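Uncharacterized protein (Leptotrichia buccalis, PDB 3T8K) is of unknown function but has an ankyrin-repeat-like fold of stacked helical hairpins and can form a disulfide-linked dimer. Local coordinates at residues Gly92-Cys97 against Tyr136-Ser141; Ile122-Val127 against Leu158-Arg163; Glu24-Gly29 against Glu34-Ser39; Thr108-Pro113 against Leu147-Lys152. One frame throughout, in Å; residues are numbered along the deposited sequence.

No contact has a hydrogen bond between its segments, so each rests on packing, side chain on side chain in contacts 2 and 3 and partly side chain on a backbone oxygen in contacts 1 and 4. Contact 3 is buried near the N-terminal end, contacts 1 and 2 are partly buried, and contact 4 lies on the surface. Contacts 1 and 2 share a boundary, with I139 CD1 3.6 Å from I122 CD1. Contacts 2 and 4 both join the 103-128 connection to the region after helix 129-140, and are linked by a probable hydrogen bond from L158 N to L147 O (3.2 Å). Contact 3 stands apart, its centre about 37 Å from that of contact 2.

Contact 1 (Gly92-Cys97 against Tyr136-Ser141); sequences GTTELC and YKLIFS
L138 reaches from helix 129-140 to T94 and C97 of helix 90-102, and its CD1 methyl does all of the close touching. That methyl lies 3.5 Å from T94 O and 3.8 Å from T94 CG2, so it meets both the backbone and the side chain of one residue. C97 adds the second largest share of the buried surface: its CB points toward helix 129-140, and chi1 of 180° carries the sulfur outward, to 4.3 Å between C97 SG and L138 CD1. The backbones stay well separated, with C97 CA and L138 CA 7.7 Å apart. Leucine spans this distance because its outer torsion is extended (chi2 172°), which carries CD1 to the far end of the side chain. On the other helix, T94 has its CG2 anti to the backbone N and OG1 beside it (chi1 -59°). The methyl is therefore available to L138, while the hydroxyl is hydrogen-bonded to I90 O within its own helix. The contact is apolar packing between successive helices of an ankyrin-type stack. C97 also touches F79 and F83 of helix 79-85, L96 packs on helix 51-63, and Y136 and F140 lean on helix 167-180.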
loop_
_atom_site.group_PDB
_atom_site.type_symbol
_atom_site.label_atom_id
_atom_site.label_comp_id
_atom_site.label_asym_id
_atom_site.label_seq_id
_atom_site.Cartn_x
_atom_site.Cartn_y
_atom_site.Cartn_z
ATOM N N GLY A 92 -15.909 -5.554 -6.498
ATOM C CA GLY A 92 -14.975 -5.337 -7.589
ATOM C C GLY A 92 -13.737 -6.211 -7.506
ATOM O O GLY A 92 -13.298 -6.793 -8.496
ATOM N N THR A 93 -13.176 -6.309 -6.309
ATOM C CA THR A 93 -11.997 -7.123 -6.075
ATOM C C THR A 93 -12.293 -8.595 -6.355
ATOM O O THR A 93 -11.465 -9.305 -6.915
ATOM C CB THR A 93 -11.501 -6.919 -4.636
ATOM O OG1 THR A 93 -11.053 -5.567 -4.494
ATOM C CG2 THR A 93 -10.365 -7.885 -4.284
ATOM N N THR A 94 -13.476 -9.049 -5.960
ATOM C CA THR A 94 -13.867 -10.427 -6.204
ATOM C C THR A 94 -13.955 -10.704 -7.698
ATOM O O THR A 94 -13.404 -11.688 -8.188
ATOM C CB THR A 94 -15.212 -10.738 -5.551
ATOM O OG1 THR A 94 -15.102 -10.508 -4.142
ATOM C CG2 THR A 94 -15.602 -12.191 -5.793
ATOM N N GLU A 95 -14.658 -9.824 -8.406
ATOM C CA GLU A 95 -14.804 -9.908 -9.858
ATOM C C GLU A 95 -13.452 -9.975 -10.570
ATOM O O GLU A 95 -13.247 -10.809 -11.459
ATOM C CB GLU A 95 -15.608 -8.711 -10.369
ATOM C CG GLU A 95 -16.888 -9.089 -11.087
ATOM C CD GLU A 95 -16.631 -9.901 -12.338
ATOM O OE1 GLU A 95 -16.034 -9.352 -13.286
ATOM O OE2 GLU A 95 -17.020 -11.087 -12.371
ATOM N N LEU A 96 -12.534 -9.091 -10.188
ATOM C CA LEU A 96 -11.201 -9.079 -10.782
ATOM C C LEU A 96 -10.431 -10.370 -10.466
ATOM O O LEU A 96 -9.741 -10.916 -11.334
ATOM C CB LEU A 96 -10.403 -7.847 -10.331
ATOM C CG LEU A 96 -10.866 -6.501 -10.897
ATOM C CD1 LEU A 96 -10.093 -5.337 -10.270
ATOM C CD2 LEU A 96 -10.706 -6.488 -12.400
ATOM N N CYS A 97 -10.537 -10.853 -9.230
ATOM C CA CYS A 97 -9.922 -12.139 -8.886
ATOM C C CYS A 97 -10.476 -13.264 -9.763
ATOM O O CYS A 97 -9.720 -14.067 -10.302
ATOM C CB CYS A 97 -10.108 -12.480 -7.400
ATOM S SG CYS A 97 -9.370 -14.080 -6.879
ATOM N N TYR A 136 -13.728 -16.064 -1.027
ATOM C CA TYR A 136 -13.185 -17.241 -0.350
ATOM C C TYR A 136 -13.340 -18.496 -1.220
ATOM O O TYR A 136 -12.427 -19.318 -1.325
ATOM C CB TYR A 136 -13.901 -17.473 0.986
ATOM C CG TYR A 136 -13.538 -16.541 2.126
ATOM C CD1 TYR A 136 -12.376 -15.778 2.111
ATOM C CD2 TYR A 136 -14.361 -16.450 3.244
ATOM C CE1 TYR A 136 -12.056 -14.940 3.174
ATOM C CE2 TYR A 136 -14.050 -15.620 4.303
ATOM C CZ TYR A 136 -12.901 -14.873 4.269
ATOM O OH TYR A 136 -12.608 -14.052 5.330
ATOM N N LYS A 137 -14.506 -18.638 -1.839
ATOM C CA LYS A 137 -14.783 -19.783 -2.701
ATOM C C LYS A 137 -13.850 -19.832 -3.902
ATOM O O LYS A 137 -13.376 -20.905 -4.280
ATOM C CB LYS A 137 -16.241 -19.772 -3.161
ATOM C CG LYS A 137 -17.227 -20.108 -2.045
ATOM C CD LYS A 137 -18.649 -20.176 -2.583
ATOM C CE LYS A 137 -19.642 -20.587 -1.517
ATOM N NZ LYS A 137 -21.010 -20.673 -2.099
ATOM N N LEU A 138 -13.599 -18.670 -4.502
ATOM C CA LEU A 138 -12.695 -18.579 -5.641
ATOM C C LEU A 138 -11.321 -19.081 -5.233
ATOM O O LEU A 138 -10.729 -19.935 -5.893
ATOM C CB LEU A 138 -12.589 -17.131 -6.137
ATOM C CG LEU A 138 -13.765 -16.570 -6.931
ATOM C CD1 LEU A 138 -13.577 -15.076 -7.183
ATOM C CD2 LEU A 138 -13.925 -17.329 -8.248
ATOM N N ILE A 139 -10.814 -18.544 -4.130
ATOM C CA ILE A 139 -9.479 -18.890 -3.675
ATOM C C ILE A 139 -9.330 -20.364 -3.294
ATOM O O ILE A 139 -8.415 -21.039 -3.763
ATOM C CB ILE A 139 -9.035 -17.979 -2.517
ATOM C CG1 ILE A 139 -8.978 -16.521 -2.997
ATOM C CG2 ILE A 139 -7.686 -18.420 -1.981
ATOM C CD1 ILE A 139 -8.655 -15.529 -1.896
ATOM N N PHE A 140 -10.234 -20.876 -2.462
ATOM C CA PHE A 140 -10.095 -22.243 -1.971
ATOM C C PHE A 140 -10.467 -23.321 -2.989
ATOM O O PHE A 140 -10.271 -24.504 -2.720
ATOM C CB PHE A 140 -10.855 -22.430 -0.650
ATOM C CG PHE A 140 -10.291 -21.607 0.478
ATOM C CD1 PHE A 140 -9.013 -21.858 0.960
ATOM C CD2 PHE A 140 -11.018 -20.568 1.032
ATOM C CE1 PHE A 140 -8.481 -21.100 1.986
ATOM C CE2 PHE A 140 -10.490 -19.804 2.058
ATOM C CZ PHE A 140 -9.220 -20.074 2.537
ATOM N N SER A 141 -10.975 -22.908 -4.154
ATOM C CA SER A 141 -11.248 -23.826 -5.260
ATOM C C SER A 141 -9.989 -24.117 -6.081
ATOM O O SER A 141 -10.000 -24.958 -6.983
ATOM C CB SER A 141 -12.318 -23.243 -6.188
ATOM O OG SER A 141 -13.576 -23.180 -5.539
#

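Contact 2 (Ile122-Val127 against Leu158-Arg163); sequences IFNYFV and LEFVKR
N124 directs its amide oxygen OD1 to the edge of the F160 ring, near the ring plane and 3.8 Å from CZ, with amide and ring planes 83° apart. The other end of that amide is held separately, since N124 ND2 is hydrogen-bonded to N121 OD1. The main apolar element is F123. V161 CG2 sits 3.6 Å from the centroid of its ring and only 7° off the ring normal, a CH-pi contact over the face. I122 CG1 covers the opposite face, 3.8 Å above the plane, so the ring is sandwiched between two aliphatic groups. F123 CB, meanwhile, lies 3.8 Å from F160 CE2. With chi1 at 173°, V161 CG2 stands beside the backbone N, opposite the carbonyl carbon, and lies over the ring. A serine in place of F123 would probably leave V161 CG2 without its aromatic partner and open a gap beside I122. Both N124 and F160 also pack on C164 of the second subunit, and C164 has been seen in an interchain disulfide, which places this contact beside the dimer interface. Within the chain, I122 touches M132 and I139 of helix 129-140, while F123 meets A169 and V161 meets M173 of helix 167-180.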
loop_
_atom_site.group_PDB
_atom_site.type_symbol
_atom_site.label_atom_id
_atom_site.label_comp_id
_atom_site.label_asym_id
_atom_site.label_seq_id
_atom_site.Cartn_x
_atom_site.Cartn_y
_atom_site.Cartn_z
ATOM N N ILE A 122 -6.407 -10.072 2.651
ATOM C CA ILE A 122 -7.870 -10.122 2.665
ATOM C C ILE A 122 -8.378 -10.424 4.063
ATOM O O ILE A 122 -9.517 -10.104 4.411
ATOM C CB ILE A 122 -8.455 -11.109 1.631
ATOM C CG1 ILE A 122 -8.270 -12.562 2.079
ATOM C CG2 ILE A 122 -7.854 -10.844 0.253
ATOM C CD1 ILE A 122 -8.944 -13.561 1.163
ATOM N N PHE A 123 -7.515 -11.012 4.875
ATOM C CA PHE A 123 -7.901 -11.364 6.238
ATOM C C PHE A 123 -7.839 -10.141 7.143
ATOM O O PHE A 123 -8.220 -10.200 8.312
ATOM C CB PHE A 123 -7.047 -12.521 6.749
ATOM C CG PHE A 123 -7.061 -13.710 5.836
ATOM C CD1 PHE A 123 -8.248 -14.385 5.576
ATOM C CD2 PHE A 123 -5.903 -14.135 5.207
ATOM C CE1 PHE A 123 -8.269 -15.466 4.715
ATOM C CE2 PHE A 123 -5.918 -15.211 4.337
ATOM C CZ PHE A 123 -7.100 -15.885 4.100
ATOM N N ASN A 124 -7.382 -9.026 6.580
ATOM C CA ASN A 124 -7.363 -7.750 7.288
ATOM C C ASN A 124 -8.562 -6.887 6.942
ATOM O O ASN A 124 -8.771 -5.829 7.537
ATOM C CB ASN A 124 -6.096 -6.970 6.948
ATOM C CG ASN A 124 -4.883 -7.508 7.650
ATOM O OD1 ASN A 124 -4.952 -7.896 8.816
ATOM N ND2 ASN A 124 -3.761 -7.540 6.947
ATOM N N TYR A 125 -9.333 -7.323 5.954
ATOM C CA TYR A 125 -10.434 -6.516 5.455
ATOM C C TYR A 125 -11.464 -6.245 6.541
ATOM O O TYR A 125 -11.859 -7.144 7.287
ATOM C CB TYR A 125 -11.118 -7.198 4.270
ATOM C CG TYR A 125 -10.338 -7.161 2.966
ATOM C CD1 TYR A 125 -9.108 -6.509 2.864
ATOM C CD2 TYR A 125 -10.842 -7.782 1.835
ATOM C CE1 TYR A 125 -8.401 -6.486 1.649
ATOM C CE2 TYR A 125 -10.152 -7.772 0.640
ATOM C CZ TYR A 125 -8.938 -7.121 0.546
ATOM O OH TYR A 125 -8.281 -7.122 -0.661
ATOM N N PHE A 126 -11.892 -4.992 6.620
ATOM C CA PHE A 126 -12.984 -4.624 7.498
ATOM C C PHE A 126 -14.295 -4.746 6.740
ATOM O O PHE A 126 -14.942 -3.749 6.430
ATOM C CB PHE A 126 -12.813 -3.199 8.029
ATOM C CG PHE A 126 -13.825 -2.824 9.076
ATOM C CD1 PHE A 126 -13.675 -3.253 10.383
ATOM C CD2 PHE A 126 -14.933 -2.051 8.752
ATOM C CE1 PHE A 126 -14.606 -2.921 11.352
ATOM C CE2 PHE A 126 -15.868 -1.713 9.717
ATOM C CZ PHE A 126 -15.702 -2.149 11.021
ATOM N N VAL A 127 -14.668 -5.976 6.412
ATOM C CA VAL A 127 -15.982 -6.242 5.843
ATOM C C VAL A 127 -16.505 -7.551 6.412
ATOM O O VAL A 127 -15.729 -8.464 6.712
ATOM C CB VAL A 127 -15.949 -6.334 4.311
ATOM C CG1 VAL A 127 -15.329 -5.084 3.715
ATOM C CG2 VAL A 127 -15.189 -7.559 3.880
ATOM N N LEU A 158 -2.117 -20.329 7.947
ATOM C CA LEU A 158 -3.107 -20.853 8.876
ATOM C C LEU A 158 -2.941 -20.181 10.242
ATOM O O LEU A 158 -3.907 -19.704 10.836
ATOM C CB LEU A 158 -2.994 -22.379 9.005
ATOM C CG LEU A 158 -3.956 -23.021 10.017
ATOM C CD1 LEU A 158 -5.406 -22.887 9.570
ATOM C CD2 LEU A 158 -3.616 -24.485 10.275
ATOM N N GLU A 159 -1.705 -20.133 10.724
ATOM C CA GLU A 159 -1.424 -19.523 12.019
ATOM C C GLU A 159 -1.914 -18.071 12.105
ATOM O O GLU A 159 -2.436 -17.652 13.141
ATOM C CB GLU A 159 0.068 -19.657 12.354
ATOM C CG GLU A 159 0.456 -21.093 12.731
ATOM C CD GLU A 159 1.944 -21.409 12.559
ATOM O OE1 GLU A 159 2.324 -22.573 12.824
ATOM O OE2 GLU A 159 2.728 -20.513 12.161
ATOM N N PHE A 160 -1.763 -17.322 11.012
ATOM C CA PHE A 160 -2.211 -15.929 10.937
ATOM C C PHE A 160 -3.725 -15.806 11.029
ATOM O O PHE A 160 -4.253 -14.968 11.758
ATOM C CB PHE A 160 -1.728 -15.280 9.624
ATOM C CG PHE A 160 -2.194 -13.855 9.427
ATOM C CD1 PHE A 160 -1.728 -12.830 10.240
ATOM C CD2 PHE A 160 -3.068 -13.534 8.392
ATOM C CE1 PHE A 160 -2.147 -11.513 10.046
ATOM C CE2 PHE A 160 -3.491 -12.230 8.188
ATOM C CZ PHE A 160 -3.029 -11.208 9.008
ATOM N N VAL A 161 -4.425 -16.630 10.260
ATOM C CA VAL A 161 -5.875 -16.561 10.221
ATOM C C VAL A 161 -6.468 -16.959 11.573
ATOM O O VAL A 161 -7.467 -16.387 12.014
ATOM C CB VAL A 161 -6.442 -17.431 9.076
ATOM C CG1 VAL A 161 -7.961 -17.492 9.141
ATOM C CG2 VAL A 161 -5.973 -16.874 7.724
ATOM N N LYS A 162 -5.834 -17.919 12.238
ATOM C CA LYS A 162 -6.257 -18.322 13.584
ATOM C C LYS A 162 -6.353 -17.134 14.549
ATOM O O LYS A 162 -7.176 -17.131 15.464
ATOM C CB LYS A 162 -5.309 -19.387 14.148
ATOM C CG LYS A 162 -5.729 -20.820 13.861
ATOM C CD LYS A 162 -4.654 -21.819 14.279
ATOM C CE LYS A 162 -3.488 -21.812 13.298
ATOM N NZ LYS A 162 -2.454 -22.839 13.614
ATOM N N ARG A 163 -5.516 -16.122 14.340
ATOM C CA ARG A 163 -5.439 -14.993 15.268
ATOM C C ARG A 163 -6.162 -13.735 14.768
ATOM O O ARG A 163 -6.100 -12.685 15.398
ATOM C CB ARG A 163 -3.980 -14.693 15.623
ATOM C CG ARG A 163 -3.478 -15.444 16.862
ATOM C CD ARG A 163 -1.994 -15.768 16.759
ATOM N NE ARG A 163 -1.250 -14.715 16.071
ATOM C CZ ARG A 163 0.044 -14.780 15.775
ATOM N NH1 ARG A 163 0.752 -15.853 16.111
ATOM N NH2 ARG A 163 0.632 -13.768 15.145
#

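Contact 3 (Glu24-Gly29 against Glu34-Ser39); sequences ELFEKG and ESVLKS
This is a buried apolar contact between consecutive helices, 19-28 and 33-37, near the N-terminal end of the ankyrin-like stack, in which F26 meets V36 and L37. A short connection separates the two helices, and their closest CA atoms, those of F26 and V36, are 8.3 Å apart. A chi1 of -175° turns the F26 ring away from its own N-H, and the end of the side chain comes nearer helix 33-37 than the initial direction of its CB would suggest. The same ring packs edge-to-face with F60 of helix 51-63, joining this helix pair to the next part of the stack. V36 touches V10 of helix 10-16 as well. Across the contact, the CE1 corner of the ring comes closest: F26 CE1 lies 4.2 Å from V36 CG1 and equally far from L37 CD2. The valine methyl meets the ring at its edge, near the ring plane, whereas the leucine methyl approaches obliquely.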
loop_
_atom_site.group_PDB
_atom_site.type_symbol
_atom_site.label_atom_id
_atom_site.label_comp_id
_atom_site.label_asym_id
_atom_site.label_seq_id
_atom_site.Cartn_x
_atom_site.Cartn_y
_atom_site.Cartn_z
ATOM N N GLU A 24 -7.601 9.040 -22.011
ATOM C CA GLU A 24 -6.934 10.113 -22.737
ATOM C C GLU A 24 -5.501 9.704 -23.064
ATOM O O GLU A 24 -5.057 9.873 -24.194
ATOM C CB GLU A 24 -6.908 11.411 -21.935
ATOM C CG GLU A 24 -8.246 12.101 -21.766
ATOM C CD GLU A 24 -8.084 13.604 -21.581
ATOM O OE1 GLU A 24 -7.441 14.240 -22.449
ATOM O OE2 GLU A 24 -8.588 14.143 -20.566
ATOM N N LEU A 25 -4.786 9.159 -22.076
ATOM C CA LEU A 25 -3.388 8.785 -22.284
ATOM C C LEU A 25 -3.249 7.596 -23.219
ATOM O O LEU A 25 -2.347 7.562 -24.057
ATOM C CB LEU A 25 -2.681 8.467 -20.956
ATOM C CG LEU A 25 -1.750 9.555 -20.404
ATOM C CD1 LEU A 25 -0.524 9.796 -21.324
ATOM C CD2 LEU A 25 -2.545 10.842 -20.164
ATOM N N PHE A 26 -4.114 6.604 -23.044
ATOM C CA PHE A 26 -4.041 5.395 -23.855
ATOM C C PHE A 26 -4.212 5.742 -25.327
ATOM O O PHE A 26 -3.512 5.212 -26.198
ATOM C CB PHE A 26 -5.129 4.413 -23.418
ATOM C CG PHE A 26 -5.056 3.079 -24.107
ATOM C CD1 PHE A 26 -4.114 2.137 -23.725
ATOM C CD2 PHE A 26 -5.958 2.751 -25.108
ATOM C CE1 PHE A 26 -4.055 0.896 -24.344
ATOM C CE2 PHE A 26 -5.900 1.517 -25.736
ATOM C CZ PHE A 26 -4.949 0.588 -25.350
ATOM N N GLU A 27 -5.134 6.655 -25.605
ATOM C CA GLU A 27 -5.433 7.013 -26.989
ATOM C C GLU A 27 -4.507 8.075 -27.569
ATOM O O GLU A 27 -4.112 7.983 -28.741
ATOM C CB GLU A 27 -6.887 7.470 -27.112
ATOM C CG GLU A 27 -7.899 6.408 -26.713
ATOM C CD GLU A 27 -8.428 5.619 -27.899
ATOM O OE1 GLU A 27 -7.927 5.818 -29.031
ATOM O OE2 GLU A 27 -9.359 4.807 -27.699
ATOM N N LYS A 28 -4.206 9.100 -26.775
ATOM C CA LYS A 28 -3.509 10.284 -27.285
ATOM C C LYS A 28 -2.019 10.363 -26.923
ATOM O O LYS A 28 -1.285 11.155 -27.516
ATOM C CB LYS A 28 -4.201 11.553 -26.791
ATOM C CG LYS A 28 -5.686 11.650 -27.161
ATOM C CD LYS A 28 -6.267 12.961 -26.659
ATOM C CE LYS A 28 -7.785 12.968 -26.746
ATOM N NZ LYS A 28 -8.349 14.256 -26.251
ATOM N N GLY A 29 -1.590 9.564 -25.951
ATOM C CA GLY A 29 -0.202 9.571 -25.506
ATOM C C GLY A 29 0.757 9.085 -26.584
ATOM O O GLY A 29 0.334 8.496 -27.578
ATOM N N GLU A 34 0.168 -1.211 -28.359
ATOM C CA GLU A 34 0.571 -2.610 -28.299
ATOM C C GLU A 34 1.679 -2.845 -27.279
ATOM O O GLU A 34 1.682 -3.853 -26.586
ATOM C CB GLU A 34 0.988 -3.113 -29.683
ATOM C CG GLU A 34 -0.186 -3.286 -30.638
ATOM C CD GLU A 34 -1.233 -4.258 -30.109
ATOM O OE1 GLU A 34 -0.854 -5.232 -29.420
ATOM O OE2 GLU A 34 -2.437 -4.043 -30.373
ATOM N N SER A 35 2.618 -1.910 -27.193
ATOM C CA SER A 35 3.658 -1.992 -26.184
ATOM C C SER A 35 3.053 -1.873 -24.788
ATOM O O SER A 35 3.477 -2.557 -23.866
ATOM C CB SER A 35 4.707 -0.911 -26.407
ATOM O OG SER A 35 5.297 -1.066 -27.686
ATOM N N VAL A 36 2.061 -1.003 -24.642
ATOM C CA VAL A 36 1.395 -0.818 -23.355
ATOM C C VAL A 36 0.677 -2.095 -22.934
ATOM O O VAL A 36 0.771 -2.528 -21.776
ATOM C CB VAL A 36 0.401 0.361 -23.432
ATOM C CG1 VAL A 36 -0.498 0.413 -22.209
ATOM C CG2 VAL A 36 1.160 1.697 -23.646
ATOM N N LEU A 37 -0.045 -2.699 -23.867
ATOM C CA LEU A 37 -0.818 -3.896 -23.558
ATOM C C LEU A 37 0.074 -5.065 -23.161
ATOM O O LEU A 37 -0.296 -5.869 -22.308
ATOM C CB LEU A 37 -1.712 -4.290 -24.730
ATOM C CG LEU A 37 -2.841 -3.298 -25.003
ATOM C CD1 LEU A 37 -3.523 -3.605 -26.320
ATOM C CD2 LEU A 37 -3.839 -3.307 -23.851
ATOM N N LYS A 38 1.253 -5.143 -23.770
ATOM C CA LYS A 38 2.203 -6.210 -23.459
ATOM C C LYS A 38 3.035 -5.951 -22.196
ATOM O O LYS A 38 3.800 -6.812 -21.766
ATOM C CB LYS A 38 3.135 -6.446 -24.646
ATOM C CG LYS A 38 2.456 -7.019 -25.873
ATOM C CD LYS A 38 3.353 -6.819 -27.084
ATOM C CE LYS A 38 2.942 -7.679 -28.268
ATOM N NZ LYS A 38 3.860 -7.446 -29.425
ATOM N N SER A 39 2.892 -4.769 -21.608
ATOM C CA SER A 39 3.646 -4.432 -20.407
ATOM C C SER A 39 2.929 -4.970 -19.181
ATOM O O SER A 39 1.855 -5.562 -19.283
ATOM C CB SER A 39 3.799 -2.917 -20.270
ATOM O OG SER A 39 2.549 -2.310 -19.970
#

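Contact 4 (Thr108-Pro113 against Leu147-Lys152); sequences TALYKP and LLIKDK
L110 and I149 make the apolar part of this surface contact, with L110 CD1 4.3 Å from I149 CG2. Each residue has its CB directed toward the opposing segment, but the distance indicates loose packing. The second direct touch pairs a hydrocarbon with a carbonyl: K152 CD lies 3.7 Å from P113 O. A chi1 of -177° sends the K152 chain out on the far side from its own backbone N, and beyond CG it is fully extended, so the aliphatic part passes P113 while the ammonium group continues beyond the touching atom. Neither segment is regular helix or strand, yet residues 110-113 and 149-152 run only 12° apart in direction. Such near-parallel connecting loops, side by side between helical units, fit the ankyrin-type fold, and the backbone of K152 is hydrogen-bonded to Y114. A polar bond beside the contact holds the first loop as well, with Q146 NE2 donating to T108 O, while L110 packs on the side chain of the same glutamine. Among the aromatic interactions, P113 CD stands 3.6 Å above the centre of one face of the Y111 ring. Y111 also stacks with F80 and packs on N88 of the second subunit.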
loop_
_atom_site.group_PDB
_atom_site.type_symbol
_atom_site.label_atom_id
_atom_site.label_comp_id
_atom_site.label_asym_id
_atom_site.label_seq_id
_atom_site.Cartn_x
_atom_site.Cartn_y
_atom_site.Cartn_z
ATOM N N THR A 108 -1.317 -19.348 -6.479
ATOM C CA THR A 108 -0.618 -20.228 -5.525
ATOM C C THR A 108 0.792 -19.744 -5.195
ATOM O O THR A 108 1.355 -20.095 -4.164
ATOM C CB THR A 108 -0.525 -21.687 -6.034
ATOM O OG1 THR A 108 0.364 -21.754 -7.157
ATOM C CG2 THR A 108 -1.887 -22.201 -6.443
ATOM N N ALA A 109 1.368 -18.943 -6.082
ATOM C CA ALA A 109 2.708 -18.412 -5.848
ATOM C C ALA A 109 2.738 -17.475 -4.651
ATOM O O ALA A 109 1.827 -16.671 -4.457
ATOM C CB ALA A 109 3.207 -17.688 -7.100
ATOM N N LEU A 110 3.794 -17.581 -3.849
ATOM C CA LEU A 110 3.977 -16.715 -2.700
ATOM C C LEU A 110 4.382 -15.321 -3.115
ATOM O O LEU A 110 4.783 -15.093 -4.257
ATOM C CB LEU A 110 5.052 -17.286 -1.776
ATOM C CG LEU A 110 4.688 -18.651 -1.204
ATOM C CD1 LEU A 110 5.686 -19.070 -0.132
ATOM C CD2 LEU A 110 3.281 -18.603 -0.655
ATOM N N TYR A 111 4.245 -14.377 -2.193
ATOM C CA TYR A 111 4.856 -13.071 -2.374
ATOM C C TYR A 111 6.223 -13.280 -1.755
ATOM O O TYR A 111 6.346 -13.397 -0.537
ATOM C CB TYR A 111 4.068 -11.982 -1.634
ATOM C CG TYR A 111 4.767 -10.634 -1.606
ATOM C CD1 TYR A 111 4.956 -9.908 -2.777
ATOM C CD2 TYR A 111 5.226 -10.085 -0.415
ATOM C CE1 TYR A 111 5.586 -8.681 -2.764
ATOM C CE2 TYR A 111 5.875 -8.848 -0.395
ATOM C CZ TYR A 111 6.049 -8.157 -1.573
ATOM O OH TYR A 111 6.682 -6.928 -1.584
ATOM N N LYS A 112 7.250 -13.380 -2.593
ATOM C CA LYS A 112 8.571 -13.817 -2.124
ATOM C C LYS A 112 9.239 -12.969 -1.024
ATOM O O LYS A 112 9.738 -13.519 -0.048
ATOM C CB LYS A 112 9.525 -14.035 -3.306
ATOM C CG LYS A 112 9.201 -15.296 -4.092
ATOM C CD LYS A 112 9.910 -15.334 -5.435
ATOM C CE LYS A 112 9.286 -16.392 -6.344
ATOM N NZ LYS A 112 9.640 -16.184 -7.779
ATOM N N PRO A 113 9.244 -11.638 -1.170
ATOM C CA PRO A 113 9.988 -10.828 -0.196
ATOM C C PRO A 113 9.643 -11.132 1.264
ATOM O O PRO A 113 10.513 -11.017 2.129
ATOM C CB PRO A 113 9.598 -9.395 -0.575
ATOM C CG PRO A 113 9.373 -9.473 -2.046
ATOM C CD PRO A 113 8.688 -10.807 -2.255
ATOM N N LEU A 147 -0.657 -23.090 2.441
ATOM C CA LEU A 147 -1.222 -22.630 3.708
ATOM C C LEU A 147 -0.393 -22.976 4.950
ATOM O O LEU A 147 -0.644 -22.429 6.022
ATOM C CB LEU A 147 -2.651 -23.164 3.885
ATOM C CG LEU A 147 -3.691 -22.915 2.783
ATOM C CD1 LEU A 147 -5.055 -23.424 3.245
ATOM C CD2 LEU A 147 -3.776 -21.441 2.407
ATOM N N LEU A 148 0.586 -23.868 4.806
ATOM C CA LEU A 148 1.361 -24.366 5.945
ATOM C C LEU A 148 2.848 -24.115 5.767
ATOM O O LEU A 148 3.685 -24.831 6.314
ATOM C CB LEU A 148 1.118 -25.864 6.142
ATOM C CG LEU A 148 -0.324 -26.187 6.508
ATOM C CD1 LEU A 148 -0.544 -27.701 6.548
ATOM C CD2 LEU A 148 -0.679 -25.538 7.833
ATOM N N ILE A 149 3.165 -23.094 4.987
ATOM C CA ILE A 149 4.539 -22.710 4.752
ATOM C C ILE A 149 4.863 -21.500 5.617
ATOM O O ILE A 149 4.140 -20.506 5.595
ATOM C CB ILE A 149 4.751 -22.341 3.269
ATOM C CG1 ILE A 149 4.248 -23.466 2.361
ATOM C CG2 ILE A 149 6.215 -22.028 2.998
ATOM C CD1 ILE A 149 5.235 -24.586 2.168
ATOM N N LYS A 150 5.951 -21.593 6.375
ATOM C CA LYS A 150 6.393 -20.514 7.250
ATOM C C LYS A 150 6.817 -19.291 6.459
ATOM O O LYS A 150 7.585 -19.399 5.500
ATOM C CB LYS A 150 7.585 -20.976 8.092
ATOM C CG LYS A 150 7.348 -22.234 8.914
ATOM C CD LYS A 150 6.563 -21.934 10.171
ATOM C CE LYS A 150 6.951 -22.882 11.302
ATOM N NZ LYS A 150 6.599 -24.300 11.003
ATOM N N ASP A 151 6.343 -18.117 6.870
ATOM C CA ASP A 151 6.773 -16.882 6.216
ATOM C C ASP A 151 8.171 -16.513 6.699
ATOM O O ASP A 151 8.812 -17.292 7.420
ATOM C CB ASP A 151 5.768 -15.731 6.422
ATOM C CG ASP A 151 5.699 -15.232 7.869
ATOM O OD1 ASP A 151 6.568 -15.587 8.698
ATOM O OD2 ASP A 151 4.767 -14.454 8.170
ATOM N N LYS A 152 8.636 -15.339 6.291
ATOM C CA LYS A 152 9.968 -14.860 6.625
ATOM C C LYS A 152 10.214 -14.824 8.137
ATOM O O LYS A 152 11.367 -14.749 8.577
ATOM C CB LYS A 152 10.179 -13.473 6.012
ATOM C CG LYS A 152 11.554 -12.861 6.223
ATOM C CD LYS A 152 11.583 -11.443 5.678
ATOM C CE LYS A 152 12.881 -10.721 6.017
ATOM N NZ LYS A 152 12.832 -9.285 5.612
#